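Local atomic coordinates of glycosylation Associate Protein 1 (Streptococcus agalactiae serotype V, PDB entry 6OYC), a protein that probably acts with its Gap2 and Gap3 partners in the glycosylation and accessory Sec export of streptococcal adhesins. Residues V29-D33 with T34-M38; S254-S257 with E258-N261; N261-N264 with V265-Y269. All blocks are in the same frame, centred on the assembly; numbering follows the deposited sequence.

Contact 1 (V29-D33 with T34-M38); sequences VGFDD and TINQM
Gln37 N donates to Asp33 O at 2.8 Å, and one residue back Asn36 N reaches Asp32 O with an almost straight bond (172°). Asp32 adds a side-chain grip to this first helical turn. Its CG sits between the backbone N and the carbonyl carbon (chi1 73°), which folds the carboxylate over the following amides: OD1 takes Ile35 N at 3.3 Å and, by a weak, bent bond, Thr34 N. Asp32 is therefore the N-cap of helix 33-43, and its carboxylate would be expected to favour the helix start. This helix follows the long loop after strand 2-5 in the Rossmann-like, parallel-sheet half of a GT-B-type fold, and Thr34 and Met38 touch strand 48-52 of that sheet. Three waters bridge the polar side chains. One donates to both Asp32 OD2 and Thr34 OG1, at 2.6 Å from Asp32 OD2; another joins Asp33 OD2 to Gln37 OE1; a third links Asn36 OD1 and Gln37 NE2. The strongest polar partners of Asp33, Gln37 and Asn36 come from elsewhere in the chain: Asp33 binds Ser254 and Arg259, Gln37 NE2 also meets Ser254, and Asn36 ND2 bonds to Phe303 O. On the apolar side is the Phe31 ring. Its CD1 lies 3.7 Å from Ile35 CG2, and its CZ approaches Asn36 CB as closely, with the ring nearly perpendicular to the Asn36 amide (89°).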
ATOM      1  N   VAL A  29       2.220   3.522  -0.713  1.00 48.90           N
ATOM      2  CA  VAL A  29       0.953   3.030  -1.233  1.00 49.76           C
ATOM      3  C   VAL A  29       0.830   1.565  -0.840  1.00 49.96           C
ATOM      4  O   VAL A  29       1.760   0.780  -1.055  1.00 52.07           O
ATOM      5  CB  VAL A  29       0.868   3.208  -2.759  1.00 52.87           C
ATOM      6  CG1 VAL A  29      -0.456   2.637  -3.320  1.00 46.16           C
ATOM      7  CG2 VAL A  29       0.997   4.674  -3.118  1.00 50.29           C
ATOM      8  N   GLY A  30      -0.298   1.194  -0.250  1.00 43.72           N
ATOM      9  CA  GLY A  30      -0.488  -0.196   0.101  1.00 39.53           C
ATOM     10  C   GLY A  30      -1.234  -0.398   1.396  1.00 40.09           C
ATOM     11  O   GLY A  30      -2.126   0.394   1.732  1.00 39.06           O
ATOM     12  N   PHE A  31      -0.854  -1.446   2.134  1.00 36.61           N
ATOM     13  CA  PHE A  31      -1.556  -1.861   3.346  1.00 34.97           C
ATOM     14  C   PHE A  31      -1.782  -0.676   4.287  1.00 36.33           C
ATOM     15  O   PHE A  31      -0.857   0.089   4.566  1.00 36.63           O
ATOM     16  CB  PHE A  31      -0.740  -2.954   4.047  1.00 31.40           C
ATOM     17  CG  PHE A  31      -1.339  -3.422   5.335  1.00 32.13           C
ATOM     18  CD1 PHE A  31      -2.314  -4.414   5.338  1.00 30.08           C
ATOM     19  CD2 PHE A  31      -0.973  -2.836   6.538  1.00 28.65           C
ATOM     20  CE1 PHE A  31      -2.897  -4.832   6.524  1.00 33.92           C
ATOM     21  CE2 PHE A  31      -1.549  -3.251   7.732  1.00 32.13           C
ATOM     22  CZ  PHE A  31      -2.512  -4.255   7.724  1.00 34.78           C
ATOM     23  N   ASP A  32      -3.014  -0.504   4.767  1.00 33.36           N
ATOM     24  CA  ASP A  32      -3.272   0.629   5.653  1.00 33.32           C
ATOM     25  C   ASP A  32      -4.381   0.268   6.632  1.00 34.89           C
ATOM     26  O   ASP A  32      -4.822  -0.883   6.701  1.00 33.71           O
ATOM     27  CB  ASP A  32      -3.592   1.893   4.849  1.00 30.69           C
ATOM     28  CG  ASP A  32      -4.974   1.861   4.199  1.00 35.30           C
ATOM     29  OD1 ASP A  32      -5.711   0.864   4.338  1.00 32.95           O
ATOM     30  OD2 ASP A  32      -5.327   2.855   3.529  1.00 35.81           O
ATOM     31  N   ASP A  33      -4.860   1.286   7.361  1.00 34.96           N
ATOM     32  CA  ASP A  33      -5.835   1.065   8.425  1.00 31.81           C
ATOM     33  C   ASP A  33      -7.148   0.494   7.898  1.00 33.75           C
ATOM     34  O   ASP A  33      -7.784  -0.325   8.575  1.00 35.95           O
ATOM     35  CB  ASP A  33      -6.061   2.369   9.207  1.00 32.93           C
ATOM     36  CG  ASP A  33      -6.430   3.559   8.304  1.00 37.45           C
ATOM     37  OD1 ASP A  33      -5.902   3.640   7.165  1.00 33.63           O
ATOM     38  OD2 ASP A  33      -7.246   4.419   8.742  1.00 34.05           O
ATOM     39  N   THR A  34      -7.573   0.889   6.698  1.00 34.62           N
ATOM     40  CA  THR A  34      -8.826   0.350   6.183  1.00 30.07           C
ATOM     41  C   THR A  34      -8.720  -1.147   5.936  1.00 35.25           C
ATOM     42  O   THR A  34      -9.639  -1.903   6.277  1.00 38.14           O
ATOM     43  CB  THR A  34      -9.227   1.068   4.901  1.00 34.80           C
ATOM     44  OG1 THR A  34      -9.309   2.474   5.146  1.00 34.69           O
ATOM     45  CG2 THR A  34     -10.586   0.547   4.391  1.00 35.22           C
ATOM     46  N   ILE A  35      -7.615  -1.594   5.329  1.00 36.84           N
ATOM     47  CA  ILE A  35      -7.418  -3.028   5.112  1.00 36.22           C
ATOM     48  C   ILE A  35      -7.443  -3.758   6.444  1.00 36.12           C
ATOM     49  O   ILE A  35      -8.148  -4.760   6.626  1.00 35.85           O
ATOM     50  CB  ILE A  35      -6.092  -3.292   4.374  1.00 33.06           C
ATOM     51  CG1 ILE A  35      -6.014  -2.525   3.042  1.00 31.13           C
ATOM     52  CG2 ILE A  35      -5.848  -4.810   4.259  1.00 27.67           C
ATOM     53  CD1 ILE A  35      -6.861  -3.094   1.967  1.00 34.75           C
ATOM     54  N   ASN A  36      -6.655  -3.265   7.393  1.00 34.18           N
ATOM     55  CA  ASN A  36      -6.565  -3.913   8.689  1.00 36.39           C
ATOM     56  C   ASN A  36      -7.934  -3.995   9.357  1.00 39.99           C
ATOM     57  O   ASN A  36      -8.312  -5.047   9.887  1.00 40.86           O
ATOM     58  CB  ASN A  36      -5.562  -3.147   9.547  1.00 35.25           C
ATOM     59  CG  ASN A  36      -5.646  -3.526  10.990  1.00 41.90           C
ATOM     60  OD1 ASN A  36      -6.482  -3.002  11.734  1.00 43.63           O
ATOM     61  ND2 ASN A  36      -4.800  -4.468  11.397  1.00 37.38           N
ATOM     62  N   GLN A  37      -8.709  -2.903   9.293  1.00 39.25           N
ATOM     63  CA  GLN A  37      -9.990  -2.859   9.990  1.00 40.42           C
ATOM     64  C   GLN A  37     -11.043  -3.697   9.284  1.00 40.00           C
ATOM     65  O   GLN A  37     -11.870  -4.339   9.941  1.00 41.86           O
ATOM     66  CB  GLN A  37     -10.463  -1.409  10.139  1.00 33.76           C
ATOM     67  CG  GLN A  37      -9.627  -0.650  11.160  1.00 34.84           C
ATOM     68  CD  GLN A  37      -9.633   0.849  10.965  1.00 33.86           C
ATOM     69  OE1 GLN A  37     -10.531   1.405  10.324  1.00 31.48           O
ATOM     70  NE2 GLN A  37      -8.634   1.518  11.534  1.00 31.75           N
ATOM     71  N   MET A  38     -11.052  -3.702   7.953  1.00 35.86           N
ATOM     72  CA  MET A  38     -12.071  -4.515   7.299  1.00 40.41           C
ATOM     73  C   MET A  38     -11.825  -6.000   7.506  1.00 42.83           C
ATOM     74  O   MET A  38     -12.783  -6.775   7.601  1.00 43.31           O
ATOM     75  CB  MET A  38     -12.135  -4.223   5.813  1.00 38.47           C
ATOM     76  CG  MET A  38     -13.261  -4.994   5.147  1.00 50.68           C
ATOM     77  SD  MET A  38     -13.934  -4.043   3.791  1.00 60.31           S
ATOM     78  CE  MET A  38     -12.501  -3.008   3.531  1.00 38.26           C
TER
HETATM   79  O   HOH W   1      -7.514   4.109   4.046  1.00 29.07           O
HETATM   80  O   HOH W   2     -10.175   3.234   8.293  1.00 34.92           O
HETATM   81  O   HOH W   3      -6.601  -0.027  11.826  1.00 38.99           O

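Contact 2 (S254-S257 with E258-N261); sequences SVFS and ERNN. With SO4 (sulfate ion), chain J.
Arg259 lays one face of its guanidinium over the CB of Phe256, NH2 standing 3.6 Å from Phe256 CB. The chain gets there by running extended to CD and then bending (chi3 67°), which turns the group back over the preceding residues. At the edge of the guanidinium, in its plane, NH2 makes a weak bond to Ser254 O; stronger partners lie outside, NH1 pairing with Asp33 in a salt bridge and NE with Phe234 O. The Phe256 ring and Glu258 run side by side, with Glu258 CB 3.7 Å from Phe256 CE2 and the backbone Glu258 N over one ring face near the rim. The chain here leaves the C-terminal end of strand 250-255 and makes a tight turn before helix 262-267, a beta-alpha connection in the parallel sheet. Phe256 O closes that turn, accepting Asn260 N at 2.8 Å and Arg259 N at 2.9 Å, the latter from above the carbonyl plane. In return, Asn260 OD1 receives Phe256 N at 2.8 Å, in the amide plane on a lone pair and almost straight (175°). ND2 donates to Phe234 O and, at 3.0 Å, to O3 of a sulfate. These bonds fix the Asn260 amide in rotation; with Asn261 N and Gln236 N also donating to the sulfate, the site is consistent with one able to hold an anion.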
ATOM      1  N   SER A 254     -10.930   7.072  11.649  1.00 33.40           N
ATOM      2  CA  SER A 254      -9.707   6.275  11.752  1.00 31.83           C
ATOM      3  C   SER A 254      -8.500   7.141  11.410  1.00 31.11           C
ATOM      4  O   SER A 254      -8.403   7.674  10.299  1.00 34.15           O
ATOM      5  CB  SER A 254      -9.757   5.044  10.842  1.00 31.45           C
ATOM      6  OG  SER A 254      -8.549   4.290  10.963  1.00 33.62           O
ATOM      7  N   VAL A 255      -7.585   7.269  12.359  1.00 32.22           N
ATOM      8  CA  VAL A 255      -6.384   8.079  12.221  1.00 34.85           C
ATOM      9  C   VAL A 255      -5.198   7.128  12.021  1.00 36.22           C
ATOM     10  O   VAL A 255      -4.964   6.229  12.840  1.00 34.40           O
ATOM     11  CB  VAL A 255      -6.186   8.980  13.453  1.00 37.40           C
ATOM     12  CG1 VAL A 255      -4.775   9.597  13.476  1.00 37.03           C
ATOM     13  CG2 VAL A 255      -7.250  10.051  13.508  1.00 33.10           C
ATOM     14  N   PHE A 256      -4.446   7.329  10.938  1.00 36.28           N
ATOM     15  CA  PHE A 256      -3.354   6.437  10.555  1.00 34.58           C
ATOM     16  C   PHE A 256      -2.094   7.265  10.359  1.00 33.29           C
ATOM     17  O   PHE A 256      -2.041   8.125   9.469  1.00 33.64           O
ATOM     18  CB  PHE A 256      -3.708   5.672   9.280  1.00 33.49           C
ATOM     19  CG  PHE A 256      -2.759   4.549   8.969  1.00 36.19           C
ATOM     20  CD1 PHE A 256      -2.505   3.556   9.912  1.00 36.72           C
ATOM     21  CD2 PHE A 256      -2.124   4.478   7.731  1.00 34.55           C
ATOM     22  CE1 PHE A 256      -1.641   2.505   9.624  1.00 36.32           C
ATOM     23  CE2 PHE A 256      -1.241   3.428   7.435  1.00 36.18           C
ATOM     24  CZ  PHE A 256      -1.002   2.442   8.381  1.00 34.30           C
ATOM     25  N   SER A 257      -1.080   7.003  11.181  1.00 36.24           N
ATOM     26  CA  SER A 257       0.079   7.892  11.254  1.00 35.53           C
ATOM     27  C   SER A 257       0.802   8.050   9.909  1.00 37.04           C
ATOM     28  O   SER A 257       1.367   9.116   9.643  1.00 37.05           O
ATOM     29  CB  SER A 257       1.045   7.384  12.320  1.00 41.10           C
ATOM     30  OG  SER A 257       1.514   6.081  11.994  1.00 42.48           O
ATOM     31  N   GLU A 258       0.808   7.019   9.048  1.00 34.35           N
ATOM     32  CA  GLU A 258       1.493   7.171   7.763  1.00 35.52           C
ATOM     33  C   GLU A 258       0.795   8.196   6.870  1.00 35.94           C
ATOM     34  O   GLU A 258       1.452   8.859   6.069  1.00 35.29           O
ATOM     35  CB  GLU A 258       1.586   5.822   7.052  1.00 37.48           C
ATOM     36  CG  GLU A 258       2.266   5.854   5.673  1.00 48.51           C
ATOM     37  CD  GLU A 258       1.996   4.587   4.832  1.00 59.67           C
ATOM     38  OE1 GLU A 258       2.973   3.896   4.452  1.00 63.07           O
ATOM     39  OE2 GLU A 258       0.811   4.280   4.550  1.00 55.53           O
ATOM     40  N   ARG A 259      -0.526   8.342   7.002  1.00 36.94           N
ATOM     41  CA  ARG A 259      -1.360   9.250   6.215  1.00 32.50           C
ATOM     42  C   ARG A 259      -1.634  10.575   6.916  1.00 35.25           C
ATOM     43  O   ARG A 259      -1.690  11.617   6.269  1.00 34.23           O
ATOM     44  CB  ARG A 259      -2.703   8.588   5.907  1.00 33.46           C
ATOM     45  CG  ARG A 259      -3.691   9.454   5.152  1.00 29.08           C
ATOM     46  CD  ARG A 259      -5.003   8.698   4.902  1.00 30.81           C
ATOM     47  NE  ARG A 259      -5.732   8.439   6.145  1.00 35.03           N
ATOM     48  CZ  ARG A 259      -5.935   7.227   6.659  1.00 34.49           C
ATOM     49  NH1 ARG A 259      -5.479   6.142   6.032  1.00 34.34           N
ATOM     50  NH2 ARG A 259      -6.605   7.095   7.801  1.00 31.38           N
ATOM     51  N   ASN A 260      -1.795  10.574   8.226  1.00 31.35           N
ATOM     52  CA  ASN A 260      -2.362  11.718   8.906  1.00 38.42           C
ATOM     53  C   ASN A 260      -1.292  12.518   9.632  1.00 41.65           C
ATOM     54  O   ASN A 260      -0.449  11.954  10.331  1.00 43.90           O
ATOM     55  CB  ASN A 260      -3.457  11.257   9.861  1.00 33.56           C
ATOM     56  CG  ASN A 260      -4.646  10.694   9.105  1.00 34.31           C
ATOM     57  OD1 ASN A 260      -5.122   9.586   9.380  1.00 33.11           O
ATOM     58  ND2 ASN A 260      -5.099  11.443   8.104  1.00 32.43           N
ATOM     59  N   ASN A 261      -1.328  13.831   9.436  1.00 44.43           N
ATOM     60  CA  ASN A 261      -0.599  14.763  10.282  1.00 44.83           C
ATOM     61  C   ASN A 261      -1.381  15.001  11.580  1.00 43.24           C
ATOM     62  O   ASN A 261      -2.503  15.527  11.554  1.00 39.52           O
ATOM     63  CB  ASN A 261      -0.374  16.063   9.518  1.00 43.21           C
ATOM     64  CG  ASN A 261       0.583  16.981  10.216  1.00 43.35           C
ATOM     65  OD1 ASN A 261       0.553  17.113  11.441  1.00 42.60           O
ATOM     66  ND2 ASN A 261       1.446  17.622   9.444  1.00 44.43           N
TER
HETATM   67  S   SO4 J 607      -4.706  15.041   6.784  1.00 49.78           S
HETATM   68  O1  SO4 J 607      -5.998  14.453   6.418  1.00 38.34           O
HETATM   69  O2  SO4 J 607      -4.865  16.457   7.129  1.00 45.38           O
HETATM   70  O3  SO4 J 607      -4.154  14.323   7.951  1.00 44.78           O
HETATM   71  O4  SO4 J 607      -3.761  14.887   5.660  1.00 55.63           O

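Contact 3 (N261-N264 with V265-Y269). With SO4 (sulfate ion), chain J.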
ATOM      1  N   ASN A 261      -1.328  13.831   9.436  1.00 44.43           N
ATOM      2  CA  ASN A 261      -0.599  14.763  10.282  1.00 44.83           C
ATOM      3  C   ASN A 261      -1.381  15.001  11.580  1.00 43.24           C
ATOM      4  O   ASN A 261      -2.503  15.527  11.554  1.00 39.52           O
ATOM      5  CB  ASN A 261      -0.374  16.063   9.518  1.00 43.21           C
ATOM      6  CG  ASN A 261       0.583  16.981  10.216  1.00 43.35           C
ATOM      7  OD1 ASN A 261       0.553  17.113  11.441  1.00 42.60           O
ATOM      8  ND2 ASN A 261       1.446  17.622   9.444  1.00 44.43           N
ATOM      9  N   ALA A 262      -0.785  14.607  12.711  1.00 41.29           N
ATOM     10  CA  ALA A 262      -1.436  14.764  14.010  1.00 39.71           C
ATOM     11  C   ALA A 262      -1.936  16.192  14.238  1.00 42.37           C
ATOM     12  O   ALA A 262      -3.049  16.400  14.748  1.00 38.66           O
ATOM     13  CB  ALA A 262      -0.465  14.360  15.117  1.00 43.13           C
ATOM     14  N   HIS A 263      -1.125  17.191  13.871  1.00 39.84           N
ATOM     15  CA  HIS A 263      -1.575  18.570  14.009  1.00 39.77           C
ATOM     16  C   HIS A 263      -2.869  18.800  13.235  1.00 42.68           C
ATOM     17  O   HIS A 263      -3.795  19.447  13.739  1.00 40.23           O
ATOM     18  CB  HIS A 263      -0.496  19.540  13.527  1.00 37.89           C
ATOM     19  CG  HIS A 263      -0.989  20.948  13.369  1.00 36.80           C
ATOM     20  ND1 HIS A 263      -1.116  21.819  14.431  1.00 35.60           N
ATOM     21  CD2 HIS A 263      -1.425  21.622  12.276  1.00 40.22           C
ATOM     22  CE1 HIS A 263      -1.584  22.976  13.995  1.00 37.95           C
ATOM     23  NE2 HIS A 263      -1.778  22.884  12.690  1.00 38.07           N
ATOM     24  N   ASN A 264      -2.946  18.279  12.004  1.00 38.85           N
ATOM     25  CA  ASN A 264      -4.162  18.439  11.214  1.00 41.07           C
ATOM     26  C   ASN A 264      -5.337  17.726  11.862  1.00 39.61           C
ATOM     27  O   ASN A 264      -6.462  18.231  11.846  1.00 36.08           O
ATOM     28  CB  ASN A 264      -3.951  17.912   9.795  1.00 44.67           C
ATOM     29  CG  ASN A 264      -3.110  18.842   8.951  1.00 46.66           C
ATOM     30  OD1 ASN A 264      -2.703  19.920   9.402  1.00 46.06           O
ATOM     31  ND2 ASN A 264      -2.851  18.438   7.713  1.00 44.81           N
ATOM     32  N   VAL A 265      -5.103  16.541  12.424  1.00 38.97           N
ATOM     33  CA  VAL A 265      -6.172  15.861  13.141  1.00 38.56           C
ATOM     34  C   VAL A 265      -6.643  16.714  14.317  1.00 41.79           C
ATOM     35  O   VAL A 265      -7.826  17.051  14.430  1.00 40.66           O
ATOM     36  CB  VAL A 265      -5.716  14.468  13.602  1.00 35.74           C
ATOM     37  CG1 VAL A 265      -6.804  13.838  14.458  1.00 36.18           C
ATOM     38  CG2 VAL A 265      -5.377  13.597  12.388  1.00 31.83           C
ATOM     39  N   LEU A 266      -5.712  17.091  15.197  1.00 43.44           N
ATOM     40  CA  LEU A 266      -6.063  17.795  16.427  1.00 43.81           C
ATOM     41  C   LEU A 266      -6.647  19.168  16.177  1.00 44.95           C
ATOM     42  O   LEU A 266      -7.204  19.757  17.106  1.00 50.16           O
ATOM     43  CB  LEU A 266      -4.841  17.948  17.317  1.00 44.52           C
ATOM     44  CG  LEU A 266      -4.253  16.615  17.725  1.00 46.98           C
ATOM     45  CD1 LEU A 266      -2.781  16.780  18.086  1.00 46.13           C
ATOM     46  CD2 LEU A 266      -5.077  16.106  18.889  1.00 49.65           C
ATOM     47  N   GLU A 267      -6.531  19.689  14.962  1.00 38.44           N
ATOM     48  CA  GLU A 267      -7.085  20.988  14.640  1.00 44.22           C
ATOM     49  C   GLU A 267      -8.516  20.904  14.124  1.00 47.75           C
ATOM     50  O   GLU A 267      -9.259  21.892  14.222  1.00 43.54           O
ATOM     51  CB  GLU A 267      -6.168  21.680  13.617  1.00 46.26           C
ATOM     52  CG  GLU A 267      -6.820  22.657  12.679  1.00 53.02           C
ATOM     53  CD  GLU A 267      -5.843  23.239  11.661  1.00 58.54           C
ATOM     54  OE1 GLU A 267      -5.379  22.471  10.780  1.00 54.25           O
ATOM     55  OE2 GLU A 267      -5.560  24.465  11.736  1.00 53.25           O
ATOM     56  N   ASP A 268      -8.930  19.745  13.611  1.00 42.28           N
ATOM     57  CA  ASP A 268     -10.230  19.601  12.958  1.00 42.57           C
ATOM     58  C   ASP A 268     -11.297  19.241  13.997  1.00 37.81           C
ATOM     59  O   ASP A 268     -11.870  18.150  13.998  1.00 37.27           O
ATOM     60  CB  ASP A 268     -10.148  18.555  11.855  1.00 39.06           C
ATOM     61  CG  ASP A 268     -11.416  18.483  11.020  1.00 42.07           C
ATOM     62  OD1 ASP A 268     -12.418  19.141  11.383  1.00 44.59           O
ATOM     63  OD2 ASP A 268     -11.419  17.753  10.003  1.00 42.80           O
ATOM     64  N   TYR A 269     -11.546  20.201  14.897  1.00 42.39           N
ATOM     65  CA  TYR A 269     -12.571  20.048  15.936  1.00 41.26           C
ATOM     66  C   TYR A 269     -13.901  19.578  15.364  1.00 38.66           C
ATOM     67  O   TYR A 269     -14.595  18.759  15.977  1.00 39.17           O
ATOM     68  CB  TYR A 269     -12.810  21.375  16.649  1.00 41.77           C
ATOM     69  CG  TYR A 269     -11.818  21.794  17.715  1.00 45.93           C
ATOM     70  CD1 TYR A 269     -11.988  21.414  19.045  1.00 45.86           C
ATOM     71  CD2 TYR A 269     -10.747  22.633  17.403  1.00 48.68           C
ATOM     72  CE1 TYR A 269     -11.100  21.828  20.032  1.00 45.18           C
ATOM     73  CE2 TYR A 269      -9.846  23.045  18.382  1.00 51.71           C
ATOM     74  CZ  TYR A 269     -10.033  22.642  19.699  1.00 51.85           C
ATOM     75  OH  TYR A 269      -9.150  23.057  20.685  1.00 60.43           O
TER
HETATM   76  S   SO4 J 607      -4.706  15.041   6.784  1.00 49.78           S
HETATM   77  O1  SO4 J 607      -5.998  14.453   6.418  1.00 38.34           O
HETATM   78  O2  SO4 J 607      -4.865  16.457   7.129  1.00 45.38           O
HETATM   79  O3  SO4 J 607      -4.154  14.323   7.951  1.00 44.78           O
HETATM   80  O4  SO4 J 607      -3.761  14.887   5.660  1.00 55.63           O
HETATM   81  O   HOH W   4      -2.590  24.553  10.488  1.00 38.20           O
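Val265 N bonds to Asn261 O at 2.9 Å and Leu266 N to Ala262 O at 2.8 Å, the latter at 175°, so the short helix 262-267 is well formed at its start. Asn261 is its N-cap: OD1 accepts His263 N at 3.0 Å. On the tight side, Leu266 CG lies 3.2 Å from Ala262 O and Val265 CG2 near Asn261 O, against the helix's own carbonyls. Both side chains carry on to apolar packing with Leu289 of helix 283-292, Val265 also touching Phe234. Thus the helix is seated on its neighbour through Val265 and Leu266, while the polar residues His263, Asn264 and Glu267 are loosely joined. His263 and Glu267, one turn apart, cross with NE2 and OE1 4.1 Å from each other, not in contact; a water at the ring edge links His263 NE2 to Glu267 OE2 instead. The Asn264 amide runs alongside the Glu267 carboxylate, their planes 21° apart, without bonding to it. Toward the C-terminal end the i+4 bonds weaken: those of Glu267 N to His263 O and Asp268 N to Asn264 O are both weak, Asp268 N also bonds to Val265 O, and Asp268 centres an inverse gamma turn. The helix start faces a sulfate, probably from the crystallisation liquor. Asn261 N donates to its O3 at 3.2 Å, and Asn264 ND2 to its O2 at 2.9 Å.

Contact 1 is wholly buried near the chain's centre, contact 2 partly buried, and contact 3 at the surface, all three in the same parallel-sheet domain. The Asp33 carboxylate ties contact 1 to contact 2, where charge and backbone amides meet around a turn, whereas contact 1 pairs a carboxylate cap with ring packing. Contact 2 passes straight into contact 3 through Asn261, with Val255 and Asn260 packing on Val265, and both reach one sulfate. Contacts 1 and 3, about 10 Å apart at their nearest atoms, each hold an N-capped helix start, by a buried aspartate in one and an exposed asparagine beside the anion in the other.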